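Local coordinates for protein FAD dependent oxidoreductase (Chelativorans sp. BNC1, PDB 6PXS) that oxidises iminodiacetate using a bound FAD cofactor, as a flavoprotein of the DadA oxidoreductase family, at residues A[89-94]-A[139-144]; A[132-137]-A[238-243]; A[214-219]-A[324-329]; A[314-319]-A[363-368]. All blocks are in the same frame, centred on the assembly; numbering follows the deposited sequence.

The four contacts form two pairs on opposite sides of the chain's centre. Contacts 1 and 2, with centres 10 Å apart, share the mixed sheet in which strand 90-93 lies between strands 141-144 and 242-244; Gly89 and Leu91 probably hydrogen-bond to Val242. Contacts 3 and 4, with centres 8 Å apart, meet on the cofactor-binding sheet, where strands 326-330 and 316-317 are neighbours. Contact 1 closes before contact 3 opens, while contacts 1 and 2 interleave along the chain, as do 3 and 4. Centres of different pairs are 36 to 43 Å apart. The segments of contact 2 alternate with those of contact 3, so the chain passes repeatedly between the two regions, and FAD-binding residues lie near both.

Contact 1 of 4, residues A[89-94]-A[139-144]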
loop_
_atom_site.group_PDB
_atom_site.type_symbol
_atom_site.label_atom_id
_atom_site.label_comp_id
_atom_site.label_asym_id
_atom_site.label_seq_id
_atom_site.Cartn_x
_atom_site.Cartn_y
_atom_site.Cartn_z
ATOM N N GLY A 89 16.872 -27.558 -5.380
ATOM C CA GLY A 89 16.940 -28.100 -6.718
ATOM C C GLY A 89 16.179 -27.240 -7.710
ATOM O O GLY A 89 15.454 -26.310 -7.357
ATOM N N ALA A 90 16.354 -27.565 -8.989
ATOM C CA ALA A 90 15.741 -26.802 -10.065
ATOM C C ALA A 90 15.233 -27.746 -11.141
ATOM O O ALA A 90 15.749 -28.853 -11.316
ATOM C CB ALA A 90 16.728 -25.801 -10.680
ATOM N N LEU A 91 14.210 -27.291 -11.860
ATOM C CA LEU A 91 13.645 -28.009 -12.994
ATOM C C LEU A 91 13.794 -27.147 -14.237
ATOM O O LEU A 91 13.360 -25.991 -14.250
ATOM C CB LEU A 91 12.167 -28.343 -12.762
ATOM C CG LEU A 91 11.846 -29.309 -11.621
ATOM C CD1 LEU A 91 10.348 -29.365 -11.388
ATOM C CD2 LEU A 91 12.387 -30.694 -11.918
ATOM N N VAL A 92 14.407 -27.707 -15.275
ATOM C CA VAL A 92 14.598 -27.022 -16.548
ATOM C C VAL A 92 13.612 -27.615 -17.542
ATOM O O VAL A 92 13.612 -28.829 -17.780
ATOM C CB VAL A 92 16.043 -27.151 -17.051
ATOM C CG1 VAL A 92 16.230 -26.356 -18.334
ATOM C CG2 VAL A 92 17.018 -26.684 -15.981
ATOM N N LEU A 93 12.772 -26.764 -18.117
ATOM C CA LEU A 93 11.719 -27.181 -19.028
ATOM C C LEU A 93 12.007 -26.680 -20.436
ATOM O O LEU A 93 12.870 -25.829 -20.663
ATOM C CB LEU A 93 10.353 -26.665 -18.557
ATOM C CG LEU A 93 9.680 -27.358 -17.372
ATOM C CD1 LEU A 93 10.635 -27.518 -16.210
ATOM C CD2 LEU A 93 8.449 -26.568 -16.941
ATOM N N ALA A 94 11.261 -27.234 -21.387
ATOM C CA ALA A 94 11.280 -26.777 -22.768
ATOM C C ALA A 94 10.058 -27.362 -23.459
ATOM O O ALA A 94 9.513 -28.381 -23.029
ATOM C CB ALA A 94 12.572 -27.182 -23.486
ATOM N N LEU A 139 4.739 -32.439 -18.928
ATOM C CA LEU A 139 5.998 -31.731 -19.114
ATOM C C LEU A 139 7.167 -32.635 -18.744
ATOM O O LEU A 139 7.248 -33.121 -17.609
ATOM C CB LEU A 139 6.027 -30.454 -18.274
ATOM C CG LEU A 139 5.121 -29.320 -18.756
ATOM C CD1 LEU A 139 4.988 -28.247 -17.688
ATOM C CD2 LEU A 139 5.657 -28.718 -20.044
ATOM N N GLU A 140 8.059 -32.864 -19.704
ATOM C CA GLU A 140 9.369 -33.417 -19.405
ATOM C C GLU A 140 10.267 -32.311 -18.857
ATOM O O GLU A 140 10.049 -31.121 -19.106
ATOM C CB GLU A 140 10.004 -34.033 -20.652
ATOM C CG GLU A 140 9.130 -35.044 -21.376
ATOM C CD GLU A 140 9.773 -35.556 -22.654
ATOM O OE1 GLU A 140 11.005 -35.422 -22.796
ATOM O OE2 GLU A 140 9.043 -36.086 -23.519
ATOM N N ALA A 141 11.287 -32.711 -18.104
ATOM C CA ALA A 141 12.149 -31.733 -17.457
ATOM C C ALA A 141 13.499 -32.363 -17.152
ATOM O O ALA A 141 13.685 -33.578 -17.254
ATOM C CB ALA A 141 11.505 -31.191 -16.177
ATOM N N ILE A 142 14.442 -31.504 -16.774
ATOM C CA ILE A 142 15.773 -31.905 -16.340
ATOM C C ILE A 142 15.938 -31.445 -14.900
ATOM O O ILE A 142 15.759 -30.259 -14.598
ATOM C CB ILE A 142 16.870 -31.305 -17.238
ATOM C CG1 ILE A 142 16.670 -31.756 -18.687
ATOM C CG2 ILE A 142 18.251 -31.710 -16.733
ATOM C CD1 ILE A 142 17.538 -31.020 -19.681
ATOM N N HIS A 143 16.276 -32.378 -14.016
ATOM C CA HIS A 143 16.350 -32.110 -12.586
ATOM C C HIS A 143 17.792 -31.802 -12.200
ATOM O O HIS A 143 18.688 -32.621 -12.430
ATOM C CB HIS A 143 15.820 -33.302 -11.791
ATOM C CG HIS A 143 15.696 -33.040 -10.323
ATOM N ND1 HIS A 143 16.619 -33.490 -9.405
ATOM C CD2 HIS A 143 14.754 -32.373 -9.614
ATOM C CE1 HIS A 143 16.252 -33.112 -8.194
ATOM N NE2 HIS A 143 15.123 -32.433 -8.293
ATOM N N ILE A 144 18.007 -30.628 -11.617
ATOM C CA ILE A 144 19.321 -30.216 -11.125
ATOM C C ILE A 144 19.222 -30.044 -9.613
ATOM O O ILE A 144 18.848 -28.960 -9.142
ATOM C CB ILE A 144 19.796 -28.915 -11.791
ATOM C CG1 ILE A 144 19.786 -29.055 -13.315
ATOM C CG2 ILE A 144 21.195 -28.554 -11.307
ATOM C CD1 ILE A 144 20.171 -27.785 -14.048
#
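Val92 lays its CG2 methyl across the end of Ile144, 3.9 Å from CD1, while its CB stands 4.2 Å from CB of Ile142. With CG1 anti to the backbone N (chi1 -177°), CG2 swings back beside that N and so toward Ile144. Ala90 shares this face, which helix 97-111 covers through Ile103 on Val92 and Leu100 on Ile142. Strands 90-93 and 141-144 run antiparallel, their directions 155° apart, as the two inner strands of a mixed four-stranded sheet; strand 90-93 is bonded on its other side to strand 242-244. Ala90 with Ile144 and Val92 with Ile142 are hydrogen-bonded pairs. Ile142 N reaches Val92 O at 3.0 Å, and Ala90 N reaches Ile144 O at 2.9 Å. On the opposite face Leu91 meets the edge of the His143 imidazole, its CD2 in the ring plane and 3.7 Å from CD2 of the histidine. Leu93 divides its methyls: CD1 lies 3.8 Å from CB of Ala141, and CD2 lies 3.9 Å from CD1 of Leu139, the two leucines crossing at about a right angle. Ala128 of helix 127-131 packs against both Leu91 and Ala141.

Contact 2 of 4, residues A[132-137]-A[238-243]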
loop_
_atom_site.group_PDB
_atom_site.type_symbol
_atom_site.label_atom_id
_atom_site.label_comp_id
_atom_site.label_asym_id
_atom_site.label_seq_id
_atom_site.Cartn_x
_atom_site.Cartn_y
_atom_site.Cartn_z
ATOM N N PHE A 132 6.618 -30.040 -8.380
ATOM C CA PHE A 132 6.000 -28.718 -8.486
ATOM C C PHE A 132 4.557 -28.943 -8.923
ATOM O O PHE A 132 4.236 -28.871 -10.117
ATOM C CB PHE A 132 6.769 -27.825 -9.462
ATOM C CG PHE A 132 6.720 -26.361 -9.117
ATOM C CD1 PHE A 132 5.725 -25.547 -9.629
ATOM C CD2 PHE A 132 7.674 -25.800 -8.285
ATOM C CE1 PHE A 132 5.680 -24.201 -9.314
ATOM C CE2 PHE A 132 7.633 -24.455 -7.967
ATOM C CZ PHE A 132 6.635 -23.655 -8.482
ATOM N N PRO A 133 3.662 -29.219 -7.977
ATOM C CA PRO A 133 2.309 -29.689 -8.321
ATOM C C PRO A 133 1.635 -28.842 -9.389
ATOM O O PRO A 133 1.056 -29.396 -10.335
ATOM C CB PRO A 133 1.562 -29.604 -6.983
ATOM C CG PRO A 133 2.624 -29.824 -5.965
ATOM C CD PRO A 133 3.876 -29.191 -6.520
ATOM N N PRO A 134 1.653 -27.508 -9.285
ATOM C CA PRO A 134 0.883 -26.706 -10.253
ATOM C C PRO A 134 1.332 -26.863 -11.703
ATOM O O PRO A 134 0.633 -26.366 -12.595
ATOM C CB PRO A 134 1.075 -25.263 -9.761
ATOM C CG PRO A 134 2.235 -25.301 -8.856
ATOM C CD PRO A 134 2.244 -26.657 -8.236
ATOM N N LEU A 135 2.450 -27.534 -11.971
ATOM C CA LEU A 135 2.891 -27.726 -13.345
ATOM C C LEU A 135 1.945 -28.660 -14.096
ATOM O O LEU A 135 1.132 -29.380 -13.506
ATOM C CB LEU A 135 4.309 -28.301 -13.386
ATOM C CG LEU A 135 5.463 -27.365 -13.025
ATOM C CD1 LEU A 135 6.783 -28.117 -13.089
ATOM C CD2 LEU A 135 5.501 -26.154 -13.944
ATOM N N ARG A 136 2.060 -28.642 -15.423
ATOM C CA ARG A 136 1.303 -29.571 -16.248
ATOM C C ARG A 136 1.880 -30.977 -16.124
ATOM O O ARG A 136 3.089 -31.166 -15.961
ATOM C CB ARG A 136 1.320 -29.134 -17.715
ATOM C CG ARG A 136 0.905 -27.692 -17.960
ATOM C CD ARG A 136 0.447 -27.489 -19.402
ATOM N NE ARG A 136 1.357 -28.102 -20.369
ATOM C CZ ARG A 136 2.362 -27.473 -20.977
ATOM N NH1 ARG A 136 2.611 -26.193 -20.732
ATOM N NH2 ARG A 136 3.124 -28.135 -21.838
ATOM N N ASP A 137 1.000 -31.975 -16.208
ATOM C CA ASP A 137 1.431 -33.361 -16.075
ATOM C C ASP A 137 2.153 -33.883 -17.311
ATOM O O ASP A 137 2.732 -34.973 -17.250
ATOM C CB ASP A 137 0.228 -34.258 -15.767
ATOM C CG ASP A 137 -0.869 -34.148 -16.813
ATOM O OD1 ASP A 137 -0.610 -34.469 -17.993
ATOM O OD2 ASP A 137 -1.996 -33.747 -16.452
ATOM N N SER A 238 7.882 -25.236 1.077
ATOM C CA SER A 238 9.281 -25.194 1.485
ATOM C C SER A 238 10.159 -26.137 0.675
ATOM O O SER A 238 11.373 -25.919 0.596
ATOM C CB SER A 238 9.397 -25.536 2.971
ATOM O OG SER A 238 8.864 -26.821 3.239
ATOM N N GLY A 239 9.582 -27.178 0.081
ATOM C CA GLY A 239 10.330 -28.157 -0.679
ATOM C C GLY A 239 10.190 -28.047 -2.178
ATOM O O GLY A 239 10.708 -28.913 -2.897
ATOM N N TRP A 240 9.515 -27.027 -2.681
ATOM C CA TRP A 240 9.319 -26.922 -4.118
ATOM C C TRP A 240 10.593 -26.412 -4.791
ATOM O O TRP A 240 11.249 -25.506 -4.271
ATOM C CB TRP A 240 8.159 -25.986 -4.433
ATOM C CG TRP A 240 6.824 -26.548 -4.070
ATOM C CD1 TRP A 240 6.577 -27.658 -3.314
ATOM C CD2 TRP A 240 5.546 -26.033 -4.455
ATOM N NE1 TRP A 240 5.224 -27.863 -3.203
ATOM C CE2 TRP A 240 4.568 -26.879 -3.896
ATOM C CE3 TRP A 240 5.134 -24.938 -5.221
ATOM C CZ2 TRP A 240 3.203 -26.663 -4.075
ATOM C CZ3 TRP A 240 3.781 -24.725 -5.398
ATOM C CH2 TRP A 240 2.831 -25.583 -4.828
ATOM N N PRO A 241 10.961 -26.965 -5.941
ATOM C CA PRO A 241 12.195 -26.551 -6.613
ATOM C C PRO A 241 11.985 -25.279 -7.427
ATOM O O PRO A 241 10.899 -24.703 -7.472
ATOM C CB PRO A 241 12.508 -27.746 -7.515
ATOM C CG PRO A 241 11.167 -28.271 -7.880
ATOM C CD PRO A 241 10.297 -28.068 -6.662
ATOM N N VAL A 242 13.060 -24.850 -8.077
ATOM C CA VAL A 242 12.999 -23.757 -9.037
ATOM C C VAL A 242 12.580 -24.317 -10.391
ATOM O O VAL A 242 12.818 -25.490 -10.702
ATOM C CB VAL A 242 14.362 -23.041 -9.119
ATOM C CG1 VAL A 242 14.317 -21.905 -10.129
ATOM C CG2 VAL A 242 14.777 -22.526 -7.746
ATOM N N VAL A 243 11.948 -23.477 -11.205
ATOM C CA VAL A 243 11.499 -23.858 -12.539
ATOM C C VAL A 243 12.109 -22.890 -13.542
ATOM O O VAL A 243 12.031 -21.669 -13.359
ATOM C CB VAL A 243 9.963 -23.861 -12.645
ATOM C CG1 VAL A 243 9.525 -24.326 -14.024
ATOM C CG2 VAL A 243 9.362 -24.746 -11.562
#
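Phe132 and Trp240 form an edge-to-face aromatic pair, the indole edge leaning on the phenyl face with ring centroids 4.9 Å apart and planes inclined at 57°. Trp240 CG is anti to its carbonyl carbon (chi1 -70°), which turns the indole to the 132-134 turn and sets CE3 toward the rim of that face. Two CH-pi contacts extend the stack. From the opposite side of the phenyl ring, Val243 CG2 stands over the centre, 3.9 Å from the centroid; Pro133 CD lies over the indole, 3.9 Å from the centroid of its six-membered ring. Phe132 and Pro133 belong to a type I beta turn, closed by Leu135 N bonding to Phe132 O at 2.9 Å, which follows helix 127-131 and folds against the chain entering strand 242-244 of the mixed sheet. Lys129 NZ of that helix bonds the carbonyls of Pro133 and Leu135. Apolar contacts fill in the rest of the side-chain packing: Pro134 CD is 3.6 Å from Trp240 CH2, and Pro241 CD comes to the phenyl edge in its plane, 3.8 Å from Phe132 CD2. An alanine in place of Trp240 would remove the indole and would probably leave Pro133 and Pro134 without their aromatic partner and one phenyl face without its cover.

Contact 3 of 4, residues A[214-219]-A[324-329]; sequences LGLRHP and AGLTIG
The backbones of 214-219 and 324-329 run in the same general direction but stay well apart, with Leu214 CA 10.7 Å from Leu326 CA and His218 CA 9.8 Å from Ile328 CA, so side chains alone bridge the interval. Leu214 and Leu326 meet end on, CD1 of the first 3.8 Å from CD2 of the second. Leu216 CD1 reaches both strand residues, 4.4 Å from Leu326 CD2 and 4.2 Å from Ile328 CD1. At the far end His218 and Ile328 pass antiparallel to each other, the imidazole CE1 lying 3.6 Å from Ile328 CG2. Ile328 holds CG1 beside its backbone N (chi1 -60°), which sends CD1 to the leucine and leaves CG2 for the histidine. The imidazole is fixed further by a hydrogen bond between His218 NE2 and Asn330 ND2, and Leu211 of helix 207-211 touches both His218 and Ile328. Strand 326-330 lies between strands 198-201 and 316-317, and it leads into the FAD-binding residues Gly333 and Gly336; the loop 214-219 thus packs against one face of a sheet characteristic of the Rossmann-type FAD-binding fold.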
loop_
_atom_site.group_PDB
_atom_site.type_symbol
_atom_site.label_atom_id
_atom_site.label_comp_id
_atom_site.label_asym_id
_atom_site.label_seq_id
_atom_site.Cartn_x
_atom_site.Cartn_y
_atom_site.Cartn_z
ATOM N N LEU A 214 32.767 12.920 -13.730
ATOM C CA LEU A 214 34.213 12.770 -13.773
ATOM C C LEU A 214 34.729 12.523 -15.187
ATOM O O LEU A 214 35.861 12.059 -15.355
ATOM C CB LEU A 214 34.644 11.628 -12.851
ATOM C CG LEU A 214 34.036 11.646 -11.446
ATOM C CD1 LEU A 214 34.553 10.476 -10.625
ATOM C CD2 LEU A 214 34.325 12.960 -10.741
ATOM N N GLY A 215 33.923 12.821 -16.204
ATOM C CA GLY A 215 34.320 12.583 -17.575
ATOM C C GLY A 215 34.246 11.141 -18.018
ATOM O O GLY A 215 34.708 10.825 -19.120
ATOM N N LEU A 216 33.685 10.257 -17.198
ATOM C CA LEU A 216 33.580 8.851 -17.551
ATOM C C LEU A 216 32.353 8.606 -18.426
ATOM O O LEU A 216 31.392 9.379 -18.430
ATOM C CB LEU A 216 33.498 7.985 -16.293
ATOM C CG LEU A 216 34.677 8.084 -15.325
ATOM C CD1 LEU A 216 34.351 7.382 -14.018
ATOM C CD2 LEU A 216 35.932 7.497 -15.946
ATOM N N ARG A 217 32.404 7.511 -19.180
ATOM C CA ARG A 217 31.287 7.043 -19.997
ATOM C C ARG A 217 30.921 5.652 -19.489
ATOM O O ARG A 217 31.394 4.641 -20.014
ATOM C CB ARG A 217 31.650 7.033 -21.482
ATOM N N HIS A 218 30.072 5.609 -18.464
ATOM C CA HIS A 218 29.650 4.371 -17.820
ATOM C C HIS A 218 28.497 3.749 -18.603
ATOM O O HIS A 218 27.374 4.266 -18.557
ATOM C CB HIS A 218 29.234 4.656 -16.375
ATOM C CG HIS A 218 29.179 3.441 -15.504
ATOM N ND1 HIS A 218 30.248 2.584 -15.353
ATOM C CD2 HIS A 218 28.189 2.949 -14.722
ATOM C CE1 HIS A 218 29.915 1.611 -14.522
ATOM N NE2 HIS A 218 28.671 1.810 -14.125
ATOM N N PRO A 219 28.721 2.644 -19.332
ATOM C CA PRO A 219 27.658 2.080 -20.185
ATOM C C PRO A 219 26.742 1.117 -19.430
ATOM O O PRO A 219 26.637 -0.069 -19.760
ATOM C CB PRO A 219 28.466 1.376 -21.281
ATOM C CG PRO A 219 29.673 0.874 -20.560
ATOM C CD PRO A 219 29.976 1.879 -19.462
ATOM N N ALA A 324 42.622 8.180 -9.179
ATOM C CA ALA A 324 43.042 7.560 -7.935
ATOM C C ALA A 324 41.906 7.570 -6.921
ATOM O O ALA A 324 41.064 8.472 -6.909
ATOM C CB ALA A 324 44.259 8.282 -7.356
ATOM N N GLY A 325 41.892 6.550 -6.067
ATOM C CA GLY A 325 40.921 6.489 -4.993
ATOM C C GLY A 325 39.496 6.258 -5.443
ATOM O O GLY A 325 38.564 6.733 -4.785
ATOM N N LEU A 326 39.298 5.541 -6.547
ATOM C CA LEU A 326 37.965 5.262 -7.060
ATOM C C LEU A 326 37.892 3.816 -7.523
ATOM O O LEU A 326 38.812 3.313 -8.173
ATOM C CB LEU A 326 37.601 6.200 -8.219
ATOM C CG LEU A 326 36.220 5.986 -8.848
ATOM C CD1 LEU A 326 35.124 6.116 -7.802
ATOM C CD2 LEU A 326 35.990 6.968 -9.988
ATOM N N THR A 327 36.788 3.157 -7.182
ATOM C CA THR A 327 36.539 1.778 -7.573
ATOM C C THR A 327 35.065 1.639 -7.920
ATOM O O THR A 327 34.202 2.158 -7.207
ATOM C CB THR A 327 36.919 0.802 -6.450
ATOM O OG1 THR A 327 38.273 1.043 -6.046
ATOM C CG2 THR A 327 36.782 -0.638 -6.915
ATOM N N ILE A 328 34.779 0.944 -9.017
ATOM C CA ILE A 328 33.426 0.837 -9.547
ATOM C C ILE A 328 33.019 -0.627 -9.582
ATOM O O ILE A 328 33.802 -1.492 -9.989
ATOM C CB ILE A 328 33.314 1.462 -10.952
ATOM C CG1 ILE A 328 33.693 2.942 -10.900
ATOM C CG2 ILE A 328 31.902 1.293 -11.507
ATOM C CD1 ILE A 328 33.680 3.624 -12.252
ATOM N N GLY A 329 31.791 -0.896 -9.149
ATOM C CA GLY A 329 31.173 -2.191 -9.334
ATOM C C GLY A 329 29.749 -2.033 -9.823
ATOM O O GLY A 329 28.911 -1.455 -9.125
#

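Contact 4 of 4, residues A[314-319]-A[363-368]; sequences RPILGR and YSPTGP
Tyr363 runs alongside Pro315 in the same direction, the proline CD 4.0 Å from CD1 of the phenol ring. Pro315 O and, more distantly, Arg314 CB come to the ring edge, near its plane. The tyrosine CG is anti to its own carbonyl carbon (chi1 -46°), and the ring runs out along the proline toward helix 55-76, where Leu59 and Leu60 pack on it and the hydroxyl bonds to Asp56 O. Behind the ring, the Tyr363 carbonyl is gripped by the strand: Leu317 N donates to Tyr363 O at 2.8 Å, approaching from above the carbonyl plane, and Ile316 CA adds a CA-H...O contact at 3.3 Å to the same oxygen. Strand 316-317 is the outermost strand, within this chain, of the cofactor-binding sheet. It pairs antiparallel with strand 326-330, and the segment 363-368, near the chain's C-terminal end, lies along this border of the Rossmann-type fold. Gly318 turns the corner here, with backbone angles at which a CB would collide with the preceding carbonyl oxygen. Pro365 lies aslant Ile316, its CB 3.5 Å from the isoleucine CG2, while the opposite part of its ring faces backbone oxygens: CD is 3.5 Å from Gly318 O and 3.6 Å from Arg319 O. A glycine in place of Pro365 would strip away this ring, and is likely to open a gap beside Ile316 CG2 and allow the chain after Ser364 to flex. Leu317 meanwhile packs on Ala343 and Leu347 of helix 336-352.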
loop_
_atom_site.group_PDB
_atom_site.type_symbol
_atom_site.label_atom_id
_atom_site.label_comp_id
_atom_site.label_asym_id
_atom_site.label_seq_id
_atom_site.Cartn_x
_atom_site.Cartn_y
_atom_site.Cartn_z
ATOM N N ARG A 314 29.127 -8.951 -19.478
ATOM C CA ARG A 314 30.068 -9.131 -18.386
ATOM C C ARG A 314 30.063 -7.903 -17.478
ATOM O O ARG A 314 29.864 -6.778 -17.946
ATOM C CB ARG A 314 31.477 -9.379 -18.921
ATOM C CG ARG A 314 32.122 -8.189 -19.615
ATOM C CD ARG A 314 33.517 -8.541 -20.118
ATOM N NE ARG A 314 34.193 -7.398 -20.728
ATOM C CZ ARG A 314 34.087 -7.050 -22.008
ATOM N NH1 ARG A 314 34.745 -5.991 -22.459
ATOM N NH2 ARG A 314 33.326 -7.751 -22.839
ATOM N N PRO A 315 30.277 -8.088 -16.169
ATOM C CA PRO A 315 30.180 -6.948 -15.248
ATOM C C PRO A 315 31.332 -5.967 -15.387
ATOM O O PRO A 315 32.234 -6.153 -16.209
ATOM C CB PRO A 315 30.185 -7.609 -13.861
ATOM C CG PRO A 315 30.030 -9.077 -14.100
ATOM C CD PRO A 315 30.589 -9.334 -15.451
ATOM N N ILE A 316 31.304 -4.917 -14.570
ATOM C CA ILE A 316 32.349 -3.902 -14.522
ATOM C C ILE A 316 32.865 -3.870 -13.091
ATOM O O ILE A 316 32.143 -3.455 -12.175
ATOM C CB ILE A 316 31.835 -2.522 -14.954
ATOM C CG1 ILE A 316 31.360 -2.563 -16.408
ATOM C CG2 ILE A 316 32.922 -1.470 -14.770
ATOM C CD1 ILE A 316 30.754 -1.262 -16.898
ATOM N N LEU A 317 34.108 -4.307 -12.895
ATOM C CA LEU A 317 34.709 -4.365 -11.570
ATOM C C LEU A 317 36.172 -3.964 -11.663
ATOM O O LEU A 317 36.895 -4.455 -12.535
ATOM C CB LEU A 317 34.594 -5.771 -10.972
ATOM C CG LEU A 317 33.209 -6.418 -10.990
ATOM C CD1 LEU A 317 33.313 -7.874 -10.579
ATOM C CD2 LEU A 317 32.251 -5.679 -10.077
ATOM N N GLY A 318 36.603 -3.084 -10.768
ATOM C CA GLY A 318 37.998 -2.708 -10.663
ATOM C C GLY A 318 38.178 -1.206 -10.555
ATOM O O GLY A 318 37.244 -0.419 -10.691
ATOM N N ARG A 319 39.428 -0.826 -10.303
ATOM C CA ARG A 319 39.775 0.580 -10.170
ATOM C C ARG A 319 39.622 1.301 -11.502
ATOM O O ARG A 319 39.754 0.710 -12.577
ATOM C CB ARG A 319 41.206 0.732 -9.658
ATOM C CG ARG A 319 41.375 0.346 -8.202
ATOM C CD ARG A 319 42.800 0.556 -7.725
ATOM N NE ARG A 319 42.911 0.367 -6.282
ATOM C CZ ARG A 319 42.538 1.268 -5.379
ATOM N NH1 ARG A 319 42.022 2.429 -5.764
ATOM N NH2 ARG A 319 42.675 1.007 -4.086
ATOM N N TYR A 363 37.371 -7.087 -16.617
ATOM C CA TYR A 363 36.181 -6.409 -16.123
ATOM C C TYR A 363 36.428 -4.954 -15.752
ATOM O O TYR A 363 35.485 -4.274 -15.333
ATOM C CB TYR A 363 35.618 -7.144 -14.897
ATOM C CG TYR A 363 35.536 -8.645 -15.053
ATOM C CD1 TYR A 363 34.524 -9.234 -15.799
ATOM C CD2 TYR A 363 36.467 -9.474 -14.444
ATOM C CE1 TYR A 363 34.448 -10.607 -15.939
ATOM C CE2 TYR A 363 36.397 -10.846 -14.578
ATOM C CZ TYR A 363 35.387 -11.407 -15.325
ATOM O OH TYR A 363 35.321 -12.774 -15.459
ATOM N N SER A 364 37.651 -4.456 -15.891
ATOM C CA SER A 364 37.954 -3.114 -15.421
ATOM C C SER A 364 37.135 -2.087 -16.200
ATOM O O SER A 364 36.893 -2.263 -17.401
ATOM C CB SER A 364 39.445 -2.808 -15.576
ATOM O OG SER A 364 39.781 -2.587 -16.934
ATOM N N PRO A 365 36.692 -1.004 -15.557
ATOM C CA PRO A 365 35.998 0.054 -16.302
ATOM C C PRO A 365 36.948 0.823 -17.205
ATOM O O PRO A 365 38.153 0.552 -17.226
ATOM C CB PRO A 365 35.424 0.945 -15.194
ATOM C CG PRO A 365 36.331 0.732 -14.034
ATOM C CD PRO A 365 36.785 -0.697 -14.118
ATOM N N THR A 366 36.415 1.781 -17.953
ATOM C CA THR A 366 37.224 2.634 -18.807
ATOM C C THR A 366 37.607 3.909 -18.063
ATOM O O THR A 366 36.996 4.280 -17.058
ATOM C CB THR A 366 36.473 2.983 -20.093
ATOM O OG1 THR A 366 35.202 3.562 -19.767
ATOM C CG2 THR A 366 36.262 1.737 -20.941
ATOM N N GLY A 367 38.636 4.579 -18.573
ATOM C CA GLY A 367 39.127 5.791 -17.967
ATOM C C GLY A 367 38.406 7.019 -18.481
ATOM O O GLY A 367 37.485 6.932 -19.300
ATOM N N PRO A 368 38.810 8.194 -18.003
ATOM C CA PRO A 368 38.175 9.431 -18.471
ATOM C C PRO A 368 38.442 9.674 -19.947
ATOM O O PRO A 368 39.556 9.478 -20.439
ATOM C CB PRO A 368 38.818 10.515 -17.597
ATOM C CG PRO A 368 40.101 9.918 -17.119
ATOM C CD PRO A 368 39.847 8.447 -16.988
#